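Local coordinates for dual oxidase maturation factor 1 (Mus musculus, PDB 6WXU), which may be required for the maturation of the dual oxidase DUOX1 and its transport from the endoplasmic reticulum to the plasma membrane, at residues L215-A220 / L259-L264. Numbering follows the deposited sequence.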
loop_
_atom_site.group_PDB
_atom_site.type_symbol
_atom_site.label_atom_id
_atom_site.label_comp_id
_atom_site.label_asym_id
_atom_site.label_seq_id
_atom_site.Cartn_x
_atom_site.Cartn_y
_atom_site.Cartn_z
ATOM N N LEU B 215 10.684 -38.903 17.674
ATOM C CA LEU B 215 11.187 -39.056 16.314
ATOM C C LEU B 215 10.809 -37.879 15.433
ATOM O O LEU B 215 11.570 -37.517 14.533
ATOM C CB LEU B 215 10.676 -40.355 15.702
ATOM C CG LEU B 215 11.279 -41.639 16.269
ATOM C CD1 LEU B 215 10.617 -42.846 15.643
ATOM C CD2 LEU B 215 12.775 -41.674 16.038
ATOM N N PHE B 216 9.656 -37.260 15.668
ATOM C CA PHE B 216 9.305 -36.117 14.836
ATOM C C PHE B 216 10.096 -34.869 15.207
ATOM O O PHE B 216 10.377 -34.040 14.335
ATOM C CB PHE B 216 7.806 -35.860 14.902
ATOM C CG PHE B 216 7.012 -36.802 14.054
ATOM C CD1 PHE B 216 6.908 -36.604 12.694
ATOM C CD2 PHE B 216 6.393 -37.901 14.611
ATOM C CE1 PHE B 216 6.192 -37.470 11.910
ATOM C CE2 PHE B 216 5.675 -38.772 13.832
ATOM C CZ PHE B 216 5.575 -38.556 12.481
ATOM N N GLN B 217 10.498 -34.728 16.468
ATOM C CA GLN B 217 11.413 -33.647 16.818
ATOM C C GLN B 217 12.765 -33.844 16.146
ATOM O O GLN B 217 13.344 -32.897 15.598
ATOM C CB GLN B 217 11.575 -33.562 18.332
ATOM C CG GLN B 217 10.289 -33.290 19.071
ATOM C CD GLN B 217 10.491 -33.225 20.563
ATOM O OE1 GLN B 217 11.595 -32.973 21.040
ATOM N NE2 GLN B 217 9.427 -33.459 21.312
ATOM N N LEU B 218 13.284 -35.073 16.171
ATOM C CA LEU B 218 14.550 -35.327 15.493
ATOM C C LEU B 218 14.430 -35.136 13.986
ATOM O O LEU B 218 15.397 -34.729 13.332
ATOM C CB LEU B 218 15.050 -36.729 15.820
ATOM C CG LEU B 218 15.407 -36.962 17.287
ATOM C CD1 LEU B 218 16.174 -38.254 17.441
ATOM C CD2 LEU B 218 16.204 -35.800 17.836
ATOM N N LEU B 219 13.258 -35.407 13.415
ATOM C CA LEU B 219 13.069 -35.142 11.993
ATOM C C LEU B 219 13.073 -33.646 11.704
ATOM O O LEU B 219 13.576 -33.214 10.661
ATOM C CB LEU B 219 11.773 -35.777 11.505
ATOM C CG LEU B 219 11.929 -36.859 10.442
ATOM C CD1 LEU B 219 12.757 -38.010 10.977
ATOM C CD2 LEU B 219 10.568 -37.338 9.994
ATOM N N ALA B 220 12.505 -32.841 12.603
ATOM C CA ALA B 220 12.588 -31.393 12.437
ATOM C C ALA B 220 14.035 -30.920 12.465
ATOM O O ALA B 220 14.425 -30.036 11.693
ATOM C CB ALA B 220 11.776 -30.688 13.518
ATOM N N LEU B 259 15.515 -36.580 22.496
ATOM C CA LEU B 259 16.168 -37.726 23.119
ATOM C C LEU B 259 15.478 -38.128 24.414
ATOM O O LEU B 259 15.425 -39.317 24.744
ATOM C CB LEU B 259 17.640 -37.423 23.378
ATOM C CG LEU B 259 18.484 -37.170 22.133
ATOM C CD1 LEU B 259 19.950 -37.057 22.496
ATOM C CD2 LEU B 259 18.262 -38.277 21.128
ATOM N N LEU B 260 14.932 -37.162 25.155
ATOM C CA LEU B 260 14.210 -37.496 26.378
ATOM C C LEU B 260 12.953 -38.302 26.073
ATOM O O LEU B 260 12.691 -39.326 26.715
ATOM C CB LEU B 260 13.854 -36.225 27.143
ATOM C CG LEU B 260 12.962 -36.438 28.363
ATOM C CD1 LEU B 260 13.687 -37.281 29.385
ATOM C CD2 LEU B 260 12.537 -35.112 28.960
ATOM N N CYS B 261 12.156 -37.849 25.104
ATOM C CA CYS B 261 10.946 -38.581 24.743
ATOM C C CYS B 261 11.278 -39.973 24.226
ATOM O O CYS B 261 10.573 -40.941 24.533
ATOM C CB CYS B 261 10.148 -37.805 23.698
ATOM S SG CYS B 261 9.514 -36.221 24.258
ATOM N N ILE B 262 12.342 -40.096 23.434
ATOM C CA ILE B 262 12.725 -41.409 22.927
ATOM C C ILE B 262 13.132 -42.325 24.071
ATOM O O ILE B 262 12.765 -43.507 24.103
ATOM C CB ILE B 262 13.841 -41.269 21.879
ATOM C CG1 ILE B 262 13.262 -40.725 20.577
ATOM C CG2 ILE B 262 14.530 -42.597 21.645
ATOM C CD1 ILE B 262 14.243 -40.692 19.453
ATOM N N LEU B 263 13.877 -41.792 25.039
ATOM C CA LEU B 263 14.287 -42.603 26.178
ATOM C C LEU B 263 13.087 -43.057 26.997
ATOM O O LEU B 263 13.022 -44.214 27.426
ATOM C CB LEU B 263 15.267 -41.823 27.048
ATOM C CG LEU B 263 15.694 -42.520 28.334
ATOM C CD1 LEU B 263 16.328 -43.858 28.013
ATOM C CD2 LEU B 263 16.648 -41.644 29.121
ATOM N N LEU B 264 12.120 -42.163 27.221
ATOM C CA LEU B 264 10.934 -42.545 27.982
ATOM C C LEU B 264 10.131 -43.611 27.253
ATOM O O LEU B 264 9.651 -44.568 27.872
ATOM C CB LEU B 264 10.064 -41.324 28.259
ATOM C CG LEU B 264 10.645 -40.293 29.218
ATOM C CD1 LEU B 264 9.607 -39.241 29.538
ATOM C CD2 LEU B 264 11.134 -40.972 30.477
#
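L215 lays its CD2 methyl across the end of I262, 3.8 Å from that residue's CD1, the two side chains crossing at about a right angle. Its CB leaves the helix obliquely, and the branched end of the leucine is what brings a methyl to the partner. Two residues on, Q217 points toward 259-264, and its extended chain brings its end near C261, whose small side chain probably leaves room for it. L218 meets I262 tip to tip, CD1 to CD1 at 3.7 Å; chi1 of -74° sets CG1 of I262 anti to the carbonyl carbon and chi2 near 180° extends the arm, whose terminal CD1 touches both leucines. The same L218 methyl also lies 4.2 Å from CD2 of L259. Aliphatic side chains suit this seam of van der Waals contacts, where L215 and L259 are on the surface and probably face lipid. The segments run roughly antiparallel (152°), axes 9.3 Å apart, an apolar packing of helices 203-224 and 249-273, both predicted to span the membrane and joined by a predicted extracellular loop. Helix 50-72 packs on Q217 and C261 through I67 and I63, while helix 170-199 takes F216 and L219 on another side of helix 203-224.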